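PDB 1KA2: thermostable carboxypeptidase 1, which removes amino acids one at a time from the C-terminus of peptides with broad specificity, as a cobalt-dependent homodimeric metallocarboxypeptidase of the M32 family. Local coordinates for residues N216-I219 / L220-G224; R303-E306 / N307-R311; K313-V316 / E317-Y320; T334-D337 / V338-F342. One frame throughout, in Å; residues are numbered along the deposited sequence.

Contact 1. Residues N216-I219 / L220-G224; sequences NLWI and LQKFG
Lys222 lays its aliphatic chain across the indole of Trp218, one helical turn earlier. CB starts beside the backbone, close to both Ile219 O and Trp218 O. CG lies anti to the carbonyl carbon (chi1 -79°) and comes down over the six-membered ring, 3.6 Å from its centroid and only 5° off the ring normal, a CH-pi contact. The same atom also passes 3.2 Å from Trp218 O. A bend at chi2 (-57°) then turns the chain along the indole: CD only skirts the ring, whereas CE settles 3.4 Å from Trp218 CZ2. NZ carries on past the ring and stands farther from it than CE does.

The next pair along the helix repeats the idea with the roles reversed. Here the ring comes second, and Ile219 CG2 sits over a face of Phe223, offset toward its rim and 3.8 Å from CE2. The two side chains point the same way, toward the interior, where Phe223 also meets Phe271 and Phe453. On the outer side, Leu217 CD2 rests 3.5 Å from Gln221 CD.

Regular backbone bonds run beneath these pairs, among them Leu220 N to Asn216 O at 2.9 Å, while the Asn216 amide reaches away to Thr263. Helix 209-223 then stops. Gly224, with positive phi, is the C-prime residue of a Schellman motif, in which Phe225 N turns back to Leu220 O and Gly224 N bonds weakly to Gln221 O.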
loop_
_atom_site.group_PDB
_atom_site.type_symbol
_atom_site.label_atom_id
_atom_site.label_comp_id
_atom_site.label_asym_id
_atom_site.label_seq_id
_atom_site.Cartn_x
_atom_site.Cartn_y
_atom_site.Cartn_z
ATOM N N ASN A 216 3.058 -20.897 12.277
ATOM C CA ASN A 216 3.723 -19.594 12.286
ATOM C C ASN A 216 2.935 -18.590 13.137
ATOM O O ASN A 216 3.518 -17.879 13.956
ATOM C CB ASN A 216 3.899 -19.036 10.860
ATOM C CG ASN A 216 5.027 -19.724 10.091
ATOM O OD1 ASN A 216 5.978 -20.235 10.691
ATOM N ND2 ASN A 216 4.932 -19.727 8.759
ATOM N N LEU A 217 1.617 -18.537 12.943
ATOM C CA LEU A 217 0.765 -17.616 13.701
ATOM C C LEU A 217 0.941 -17.830 15.214
ATOM O O LEU A 217 1.084 -16.873 15.981
ATOM C CB LEU A 217 -0.711 -17.835 13.344
ATOM C CG LEU A 217 -1.685 -16.648 13.459
ATOM C CD1 LEU A 217 -3.097 -17.180 13.779
ATOM C CD2 LEU A 217 -1.234 -15.675 14.541
ATOM N N TRP A 218 0.928 -19.096 15.628
ATOM C CA TRP A 218 1.073 -19.454 17.033
ATOM C C TRP A 218 2.417 -18.993 17.583
ATOM O O TRP A 218 2.499 -18.498 18.709
ATOM C CB TRP A 218 0.965 -20.969 17.200
ATOM C CG TRP A 218 0.945 -21.438 18.632
ATOM C CD1 TRP A 218 -0.157 -21.587 19.430
ATOM C CD2 TRP A 218 2.066 -21.877 19.412
ATOM N NE1 TRP A 218 0.206 -22.099 20.651
ATOM C CE2 TRP A 218 1.563 -22.290 20.670
ATOM C CE3 TRP A 218 3.443 -21.967 19.171
ATOM C CZ2 TRP A 218 2.390 -22.787 21.686
ATOM C CZ3 TRP A 218 4.269 -22.460 20.181
ATOM C CH2 TRP A 218 3.736 -22.865 21.424
ATOM N N ILE A 219 3.472 -19.170 16.798
ATOM C CA ILE A 219 4.793 -18.760 17.248
ATOM C C ILE A 219 4.862 -17.239 17.386
ATOM O O ILE A 219 5.387 -16.719 18.377
ATOM C CB ILE A 219 5.890 -19.246 16.279
ATOM C CG1 ILE A 219 5.961 -20.774 16.320
ATOM C CG2 ILE A 219 7.238 -18.622 16.647
ATOM C CD1 ILE A 219 7.026 -21.378 15.420
ATOM N N LEU A 220 4.326 -16.514 16.410
ATOM C CA LEU A 220 4.376 -15.063 16.504
ATOM C C LEU A 220 3.601 -14.533 17.719
ATOM O O LEU A 220 4.021 -13.555 18.336
ATOM C CB LEU A 220 3.882 -14.425 15.206
ATOM C CG LEU A 220 4.873 -14.571 14.037
ATOM C CD1 LEU A 220 4.284 -13.941 12.787
ATOM C CD2 LEU A 220 6.207 -13.906 14.388
ATOM N N GLN A 221 2.490 -15.173 18.077
ATOM C CA GLN A 221 1.732 -14.729 19.249
ATOM C C GLN A 221 2.526 -15.083 20.510
ATOM O O GLN A 221 2.460 -14.375 21.519
ATOM C CB GLN A 221 0.359 -15.397 19.291
ATOM C CG GLN A 221 -0.370 -15.350 17.958
ATOM C CD GLN A 221 -1.784 -15.926 18.023
ATOM O OE1 GLN A 221 -2.755 -15.178 18.020
ATOM N NE2 GLN A 221 -1.903 -17.244 18.089
ATOM N N LYS A 222 3.292 -16.169 20.451
ATOM C CA LYS A 222 4.104 -16.556 21.592
ATOM C C LYS A 222 5.212 -15.540 21.796
ATOM O O LYS A 222 5.649 -15.312 22.924
ATOM C CB LYS A 222 4.686 -17.954 21.393
ATOM C CG LYS A 222 3.683 -19.049 21.678
ATOM C CD LYS A 222 3.139 -18.914 23.094
ATOM C CE LYS A 222 1.963 -19.847 23.319
ATOM N NZ LYS A 222 1.382 -19.678 24.681
ATOM N N PHE A 223 5.657 -14.933 20.699
ATOM C CA PHE A 223 6.705 -13.908 20.748
ATOM C C PHE A 223 6.114 -12.554 21.142
ATOM O O PHE A 223 6.850 -11.614 21.454
ATOM C CB PHE A 223 7.380 -13.739 19.377
ATOM C CG PHE A 223 8.330 -14.852 19.002
ATOM C CD1 PHE A 223 8.734 -15.806 19.932
ATOM C CD2 PHE A 223 8.859 -14.913 17.708
ATOM C CE1 PHE A 223 9.647 -16.797 19.583
ATOM C CE2 PHE A 223 9.777 -15.901 17.349
ATOM C CZ PHE A 223 10.172 -16.843 18.286
ATOM N N GLY A 224 4.791 -12.446 21.106
ATOM C CA GLY A 224 4.167 -11.179 21.442
ATOM C C GLY A 224 4.144 -10.220 20.258
ATOM O O GLY A 224 4.026 -9.003 20.433
#

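Contact 2. Residues R303-E306 / N307-R311; sequences RFWE and NIIGR
Ile309 pushes its CD1 methyl into the hollow between the rings of Phe304 and Trp305. The methyl lies over a face of the indole, 4.1 Å from the centroid of its six-membered ring, and Phe304 CD2 leans on that same face. Ile309 CD1 also approaches Phe304 CE2 obliquely, to 3.9 Å. Ile308 fills the next hollow: its CG2 sits over a face of the Phe304 ring, offset toward the rim. Helix 295-309 widens here into pi-type turns, as in the bond from Gly310 N to Trp305 O at 2.8 Å.

The polar flank is built around Glu306. Its extended chain, with CG anti to the backbone N (chi1 -180°), carries OE1 to 2.8 Å from Arg303 NH1, which meets it on the syn side. OE2 makes a weak salt bridge to Arg311 NH2 at 3.4 Å. Arg311 is steadied by NE to Asn307 OD1 at 2.9 Å and by NH1 to Phe342 O. Glu306 OE1 also bonds His269 ND1, a metal ligand. With an alanine for Glu306, both arginines would probably lose their shared carboxylate and His269 would be freer to turn. This salt-bridge network forms a second shell behind the HEXXH metal site.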
loop_
_atom_site.group_PDB
_atom_site.type_symbol
_atom_site.label_atom_id
_atom_site.label_comp_id
_atom_site.label_asym_id
_atom_site.label_seq_id
_atom_site.Cartn_x
_atom_site.Cartn_y
_atom_site.Cartn_z
ATOM N N ARG A 303 19.278 -12.872 13.113
ATOM C CA ARG A 303 20.005 -14.116 13.379
ATOM C C ARG A 303 19.921 -14.490 14.851
ATOM O O ARG A 303 19.990 -15.664 15.204
ATOM C CB ARG A 303 21.471 -13.992 12.964
ATOM C CG ARG A 303 21.681 -13.795 11.465
ATOM C CD ARG A 303 21.153 -14.985 10.648
ATOM N NE ARG A 303 21.684 -14.953 9.288
ATOM C CZ ARG A 303 21.342 -15.790 8.316
ATOM N NH1 ARG A 303 20.449 -16.744 8.536
ATOM N NH2 ARG A 303 21.909 -15.679 7.124
ATOM N N PHE A 304 19.770 -13.493 15.716
ATOM C CA PHE A 304 19.645 -13.779 17.135
ATOM C C PHE A 304 18.398 -14.636 17.330
ATOM O O PHE A 304 18.461 -15.714 17.924
ATOM C CB PHE A 304 19.504 -12.495 17.957
ATOM C CG PHE A 304 19.495 -12.737 19.452
ATOM C CD1 PHE A 304 20.690 -12.871 20.155
ATOM C CD2 PHE A 304 18.294 -12.876 20.142
ATOM C CE1 PHE A 304 20.691 -13.140 21.524
ATOM C CE2 PHE A 304 18.283 -13.145 21.518
ATOM C CZ PHE A 304 19.482 -13.277 22.206
ATOM N N TRP A 305 17.261 -14.162 16.820
ATOM C CA TRP A 305 16.020 -14.908 16.970
ATOM C C TRP A 305 15.983 -16.195 16.161
ATOM O O TRP A 305 15.481 -17.225 16.633
ATOM C CB TRP A 305 14.816 -14.029 16.609
ATOM C CG TRP A 305 14.603 -12.975 17.633
ATOM C CD1 TRP A 305 15.265 -11.795 17.737
ATOM C CD2 TRP A 305 13.781 -13.078 18.798
ATOM N NE1 TRP A 305 14.920 -11.159 18.899
ATOM C CE2 TRP A 305 14.009 -11.927 19.571
ATOM C CE3 TRP A 305 12.879 -14.042 19.271
ATOM C CZ2 TRP A 305 13.371 -11.706 20.795
ATOM C CZ3 TRP A 305 12.243 -13.820 20.497
ATOM C CH2 TRP A 305 12.498 -12.661 21.238
ATOM N N GLU A 306 16.516 -16.152 14.949
ATOM C CA GLU A 306 16.503 -17.340 14.101
ATOM C C GLU A 306 17.385 -18.494 14.584
ATOM O O GLU A 306 16.899 -19.607 14.790
ATOM C CB GLU A 306 16.925 -16.985 12.674
ATOM C CG GLU A 306 16.918 -18.187 11.742
ATOM C CD GLU A 306 17.713 -17.939 10.487
ATOM O OE1 GLU A 306 18.303 -16.838 10.385
ATOM O OE2 GLU A 306 17.753 -18.836 9.612
ATOM N N ASN A 307 18.680 -18.227 14.754
ATOM C CA ASN A 307 19.637 -19.267 15.150
ATOM C C ASN A 307 19.888 -19.434 16.648
ATOM O O ASN A 307 19.902 -20.553 17.155
ATOM C CB ASN A 307 20.972 -19.033 14.435
ATOM C CG ASN A 307 20.819 -18.965 12.920
ATOM O OD1 ASN A 307 20.054 -19.727 12.325
ATOM N ND2 ASN A 307 21.557 -18.060 12.292
ATOM N N ILE A 308 20.100 -18.330 17.353
ATOM C CA ILE A 308 20.339 -18.404 18.787
ATOM C C ILE A 308 19.158 -19.043 19.517
ATOM O O ILE A 308 19.342 -19.890 20.384
ATOM C CB ILE A 308 20.588 -17.000 19.377
ATOM C CG1 ILE A 308 21.753 -16.326 18.636
ATOM C CG2 ILE A 308 20.880 -17.099 20.872
ATOM C CD1 ILE A 308 23.087 -17.072 18.739
ATOM N N ILE A 309 17.947 -18.630 19.147
ATOM C CA ILE A 309 16.710 -19.119 19.759
ATOM C C ILE A 309 15.970 -20.165 18.934
ATOM O O ILE A 309 15.629 -21.241 19.437
ATOM C CB ILE A 309 15.733 -17.952 20.028
ATOM C CG1 ILE A 309 16.363 -16.994 21.030
ATOM C CG2 ILE A 309 14.396 -18.477 20.528
ATOM C CD1 ILE A 309 15.461 -15.860 21.495
ATOM N N GLY A 310 15.716 -19.840 17.671
ATOM C CA GLY A 310 14.984 -20.743 16.800
ATOM C C GLY A 310 15.546 -22.132 16.558
ATOM O O GLY A 310 14.785 -23.052 16.286
ATOM N N ARG A 311 16.860 -22.305 16.648
ATOM C CA ARG A 311 17.444 -23.626 16.423
ATOM C C ARG A 311 17.875 -24.274 17.739
ATOM O O ARG A 311 18.499 -25.338 17.743
ATOM C CB ARG A 311 18.640 -23.543 15.458
ATOM C CG ARG A 311 18.272 -23.192 14.030
ATOM C CD ARG A 311 19.504 -23.209 13.147
ATOM N NE ARG A 311 19.278 -22.466 11.913
ATOM C CZ ARG A 311 18.688 -22.942 10.825
ATOM N NH1 ARG A 311 18.255 -24.184 10.782
ATOM N NH2 ARG A 311 18.522 -22.156 9.775
#

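Contact 3. Residues K313-V316 / E317-Y320; sequences KEFV and ELIY
Phe315 and Ile319 form an i to i+4 aromatic-aliphatic pair on helix 313-326, joined by a CH-pi contact. Ile319 CG1 comes over one face of the ring, 3.7 Å from its centroid and 19° off the normal. CG1 of Ile319 is offset toward the rim, 3.6 Å from Phe315 CE2. Farther out on the same branch, Ile319 CD1 lies 3.8 Å from Phe315 CZ, so the branch runs over the rim of the ring, from the CE2 side toward CE1. Leu318 CD2 is a looser neighbour, oblique to the ring.

Torsions on both residues bring the groups together. The phenyl stands anti to its own amide nitrogen (chi1 -176°), leaning along the helix toward the following turn, and Ile319 folds CG1 back beside its backbone N. The turn beneath is tied by Ile319 N to Phe315 O at 3.1 Å. Were a glycine to replace Phe315, Ile319 CG1 would probably lose the ring face that supports it.

The next shell is helix 209-223, whose Trp218 and Ile219 pack on Ile319. Ser312 OG accepts from Phe315 N at the start of the helix. On the outer side, Lys313 and Glu317 cross at about a right angle; Lys313 CG passes 3.9 Å from Glu317 OE1, but the charged ends do not meet, and Lys313 NZ instead forms a salt bridge with Glu336. Tyr320 likewise sends its hydroxyl away, to Tyr333 O. At its base, Tyr320 N donates to Val316 O over 2.8 Å, and Tyr320 CB stands 3.2 Å from that same oxygen.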
loop_
_atom_site.group_PDB
_atom_site.type_symbol
_atom_site.label_atom_id
_atom_site.label_comp_id
_atom_site.label_asym_id
_atom_site.label_seq_id
_atom_site.Cartn_x
_atom_site.Cartn_y
_atom_site.Cartn_z
ATOM N N LYS A 313 17.385 -26.190 21.390
ATOM C CA LYS A 313 16.562 -27.317 21.823
ATOM C C LYS A 313 15.275 -26.855 22.511
ATOM O O LYS A 313 14.212 -27.454 22.337
ATOM C CB LYS A 313 17.372 -28.187 22.773
ATOM C CG LYS A 313 16.673 -29.449 23.191
ATOM C CD LYS A 313 16.446 -30.309 21.980
ATOM C CE LYS A 313 15.875 -31.660 22.338
ATOM N NZ LYS A 313 15.843 -32.509 21.123
ATOM N N GLU A 314 15.387 -25.782 23.289
ATOM C CA GLU A 314 14.248 -25.228 24.008
ATOM C C GLU A 314 13.132 -24.730 23.084
ATOM O O GLU A 314 11.954 -25.008 23.312
ATOM C CB GLU A 314 14.703 -24.086 24.920
ATOM C CG GLU A 314 15.650 -24.466 26.045
ATOM C CD GLU A 314 17.049 -24.818 25.559
ATOM O OE1 GLU A 314 17.567 -24.141 24.639
ATOM O OE2 GLU A 314 17.627 -25.766 26.124
ATOM N N PHE A 315 13.497 -23.987 22.045
ATOM C CA PHE A 315 12.493 -23.482 21.108
ATOM C C PHE A 315 11.785 -24.680 20.464
ATOM O O PHE A 315 10.584 -24.655 20.216
ATOM C CB PHE A 315 13.144 -22.597 20.024
ATOM C CG PHE A 315 12.147 -21.967 19.082
ATOM C CD1 PHE A 315 11.393 -20.868 19.483
ATOM C CD2 PHE A 315 11.912 -22.525 17.829
ATOM C CE1 PHE A 315 10.405 -20.339 18.655
ATOM C CE2 PHE A 315 10.929 -22.008 16.989
ATOM C CZ PHE A 315 10.169 -20.904 17.407
ATOM N N VAL A 316 12.538 -25.745 20.224
ATOM C CA VAL A 316 11.981 -26.951 19.624
ATOM C C VAL A 316 10.947 -27.613 20.539
ATOM O O VAL A 316 9.900 -28.081 20.070
ATOM C CB VAL A 316 13.097 -27.972 19.270
ATOM C CG1 VAL A 316 12.486 -29.364 19.043
ATOM C CG2 VAL A 316 13.852 -27.477 18.022
ATOM N N GLU A 317 11.256 -27.680 21.835
ATOM C CA GLU A 317 10.340 -28.281 22.809
ATOM C C GLU A 317 9.081 -27.438 22.921
ATOM O O GLU A 317 7.986 -27.969 23.014
ATOM C CB GLU A 317 10.997 -28.396 24.186
ATOM C CG GLU A 317 12.132 -29.396 24.253
ATOM C CD GLU A 317 12.888 -29.352 25.573
ATOM O OE1 GLU A 317 13.846 -30.144 25.733
ATOM O OE2 GLU A 317 12.521 -28.526 26.438
ATOM N N LEU A 318 9.250 -26.120 22.892
ATOM C CA LEU A 318 8.137 -25.180 22.981
ATOM C C LEU A 318 7.125 -25.290 21.845
ATOM O O LEU A 318 5.917 -25.185 22.059
ATOM C CB LEU A 318 8.682 -23.751 23.008
ATOM C CG LEU A 318 7.629 -22.651 22.812
ATOM C CD1 LEU A 318 6.618 -22.703 23.967
ATOM C CD2 LEU A 318 8.323 -21.287 22.726
ATOM N N ILE A 319 7.632 -25.485 20.633
ATOM C CA ILE A 319 6.789 -25.573 19.441
ATOM C C ILE A 319 6.367 -27.003 19.092
ATOM O O ILE A 319 5.384 -27.222 18.364
ATOM C CB ILE A 319 7.531 -24.983 18.218
ATOM C CG1 ILE A 319 8.265 -23.706 18.624
ATOM C CG2 ILE A 319 6.547 -24.678 17.092
ATOM C CD1 ILE A 319 7.406 -22.669 19.310
ATOM N N TYR A 320 7.112 -27.973 19.617
ATOM C CA TYR A 320 6.851 -29.381 19.342
ATOM C C TYR A 320 5.369 -29.768 19.386
ATOM O O TYR A 320 4.843 -30.347 18.434
ATOM C CB TYR A 320 7.649 -30.273 20.308
ATOM C CG TYR A 320 7.499 -31.739 20.004
ATOM C CD1 TYR A 320 7.961 -32.264 18.800
ATOM C CD2 TYR A 320 6.837 -32.592 20.889
ATOM C CE1 TYR A 320 7.766 -33.595 18.477
ATOM C CE2 TYR A 320 6.634 -33.932 20.575
ATOM C CZ TYR A 320 7.101 -34.426 19.365
ATOM O OH TYR A 320 6.904 -35.745 19.026
#

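Contact 4. Residues T334-D337 / V338-F342; sequences TPED and VYLYF
Glu336 and Tyr339 meet along the helix where the carboxylate OE2 approaches the phenol ring obliquely, 4.2 Å from CD2. The main partner of that oxygen is Lys313, so the ring is a neighbour of the ion pair and not its anchor. A second flat group, Phe342, has Val338 CG1 over one face, offset toward the rim. The Tyr341 ring finds its neighbours beyond the two segments: Phe260 edge-to-face and Arg261 in a cation-pi contact, with its hydroxyl bonded to Asp259.

Carbon-to-oxygen contacts line the turn. Glu336, bent at chi2, crosses Leu340 and brings OE1 to 4.0 Å from Leu340 CG. Val338 lays CG2 against Thr334 O, while its side chain packs on Val316 and Leu323 of helix 313-326. Below them the backbone bonds are regular, and that from Leu340 N to Glu336 O (2.8 Å) is nearly straight, at 171°.

The start of the helix illustrates how side chains stand in for missing carbonyls. Thr334 is the N-cap residue, and its OG1, turned inward at a chi1 of 79°, accepts from Asp337 N at 3.3 Å and weakly from Glu336 N. Asp337 returns the favour: its OD1 accepts from Thr334 N, also at 3.3 Å, on the anti side of the carboxylate but tilted well out of its plane. The acid's negative charge, lying at the helix N-terminus, would probably be favoured there by the helix dipole. These reciprocal bonds make a capping box, which opens helix 335-342, packed on helix 313-326 away from the metal site.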
loop_
_atom_site.group_PDB
_atom_site.type_symbol
_atom_site.label_atom_id
_atom_site.label_comp_id
_atom_site.label_asym_id
_atom_site.label_seq_id
_atom_site.Cartn_x
_atom_site.Cartn_y
_atom_site.Cartn_z
ATOM N N THR A 334 10.113 -37.435 16.788
ATOM C CA THR A 334 10.236 -36.985 18.173
ATOM C C THR A 334 10.857 -35.592 18.191
ATOM O O THR A 334 11.338 -35.106 17.164
ATOM C CB THR A 334 11.167 -37.904 18.963
ATOM O OG1 THR A 334 12.526 -37.569 18.655
ATOM C CG2 THR A 334 10.913 -39.353 18.580
ATOM N N PRO A 335 10.850 -34.925 19.355
ATOM C CA PRO A 335 11.436 -33.585 19.452
ATOM C C PRO A 335 12.935 -33.536 19.128
ATOM O O PRO A 335 13.450 -32.487 18.724
ATOM C CB PRO A 335 11.120 -33.160 20.894
ATOM C CG PRO A 335 10.872 -34.452 21.604
ATOM C CD PRO A 335 10.132 -35.266 20.592
ATOM N N GLU A 336 13.632 -34.660 19.307
ATOM C CA GLU A 336 15.063 -34.717 18.990
ATOM C C GLU A 336 15.180 -34.744 17.470
ATOM O O GLU A 336 16.104 -34.177 16.894
ATOM C CB GLU A 336 15.722 -35.974 19.577
ATOM C CG GLU A 336 16.623 -35.723 20.789
ATOM C CD GLU A 336 17.866 -34.891 20.471
ATOM O OE1 GLU A 336 18.667 -35.305 19.605
ATOM O OE2 GLU A 336 18.048 -33.824 21.099
ATOM N N ASP A 337 14.232 -35.415 16.831
ATOM C CA ASP A 337 14.208 -35.501 15.379
ATOM C C ASP A 337 14.050 -34.100 14.808
ATOM O O ASP A 337 14.642 -33.766 13.786
ATOM C CB ASP A 337 13.040 -36.375 14.914
ATOM C CG ASP A 337 13.397 -37.847 14.855
ATOM O OD1 ASP A 337 12.468 -38.683 14.873
ATOM O OD2 ASP A 337 14.603 -38.165 14.775
ATOM N N VAL A 338 13.243 -33.285 15.477
ATOM C CA VAL A 338 13.022 -31.922 15.027
ATOM C C VAL A 338 14.285 -31.127 15.299
ATOM O O VAL A 338 14.689 -30.294 14.489
ATOM C CB VAL A 338 11.820 -31.262 15.751
ATOM C CG1 VAL A 338 11.636 -29.833 15.252
ATOM C CG2 VAL A 338 10.541 -32.080 15.499
ATOM N N TYR A 339 14.918 -31.396 16.437
ATOM C CA TYR A 339 16.146 -30.695 16.769
ATOM C C TYR A 339 17.218 -30.938 15.705
ATOM O O TYR A 339 17.707 -29.988 15.099
ATOM C CB TYR A 339 16.700 -31.131 18.125
ATOM C CG TYR A 339 17.943 -30.358 18.485
ATOM C CD1 TYR A 339 17.858 -29.047 18.946
ATOM C CD2 TYR A 339 19.211 -30.903 18.279
ATOM C CE1 TYR A 339 19.008 -28.291 19.191
ATOM C CE2 TYR A 339 20.367 -30.156 18.517
ATOM C CZ TYR A 339 20.260 -28.854 18.971
ATOM O OH TYR A 339 21.399 -28.108 19.197
ATOM N N LEU A 340 17.587 -32.200 15.485
ATOM C CA LEU A 340 18.613 -32.535 14.495
ATOM C C LEU A 340 18.274 -31.933 13.126
ATOM O O LEU A 340 19.149 -31.469 12.398
ATOM C CB LEU A 340 18.769 -34.062 14.384
ATOM C CG LEU A 340 19.261 -34.798 15.646
ATOM C CD1 LEU A 340 19.200 -36.304 15.421
ATOM C CD2 LEU A 340 20.692 -34.370 15.991
ATOM N N TYR A 341 16.990 -31.943 12.793
ATOM C CA TYR A 341 16.495 -31.393 11.538
ATOM C C TYR A 341 16.832 -29.899 11.466
ATOM O O TYR A 341 17.408 -29.432 10.480
ATOM C CB TYR A 341 14.983 -31.634 11.480
ATOM C CG TYR A 341 14.229 -30.949 10.371
ATOM C CD1 TYR A 341 14.686 -30.987 9.052
ATOM C CD2 TYR A 341 13.019 -30.306 10.635
ATOM C CE1 TYR A 341 13.955 -30.400 8.024
ATOM C CE2 TYR A 341 12.278 -29.718 9.618
ATOM C CZ TYR A 341 12.749 -29.768 8.314
ATOM O OH TYR A 341 11.999 -29.197 7.308
ATOM N N PHE A 342 16.506 -29.164 12.528
ATOM C CA PHE A 342 16.765 -27.723 12.594
ATOM C C PHE A 342 18.246 -27.350 12.633
ATOM O O PHE A 342 18.596 -26.188 12.450
ATOM C CB PHE A 342 16.103 -27.125 13.843
ATOM C CG PHE A 342 14.657 -26.740 13.662
ATOM C CD1 PHE A 342 13.848 -27.396 12.744
ATOM C CD2 PHE A 342 14.095 -25.741 14.455
ATOM C CE1 PHE A 342 12.505 -27.067 12.620
ATOM C CE2 PHE A 342 12.753 -25.406 14.339
ATOM C CZ PHE A 342 11.958 -26.071 13.419
#

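The four contacts lie in series along the chain, on helices 209-223, 295-309, 313-326 and 335-342, yet cluster on one side of its centre. Contacts 2 and 3 each touch the other three, and contact 3 lies closest to its neighbours, about 13, 12 and 9 Å from contacts 1, 2 and 4 between centres. Phe315 CE1 meets Phe223 CZ at 3.5 Å, linking contacts 3 and 1, while Phe223 also packs edge-to-face on Trp305 of contact 2. Contacts 1 and 4 stand about 20 Å apart between centres and do not touch. This packed group of helices thus extends from the second shell of the metal site, in contact 2, out to the capped helix of contact 4.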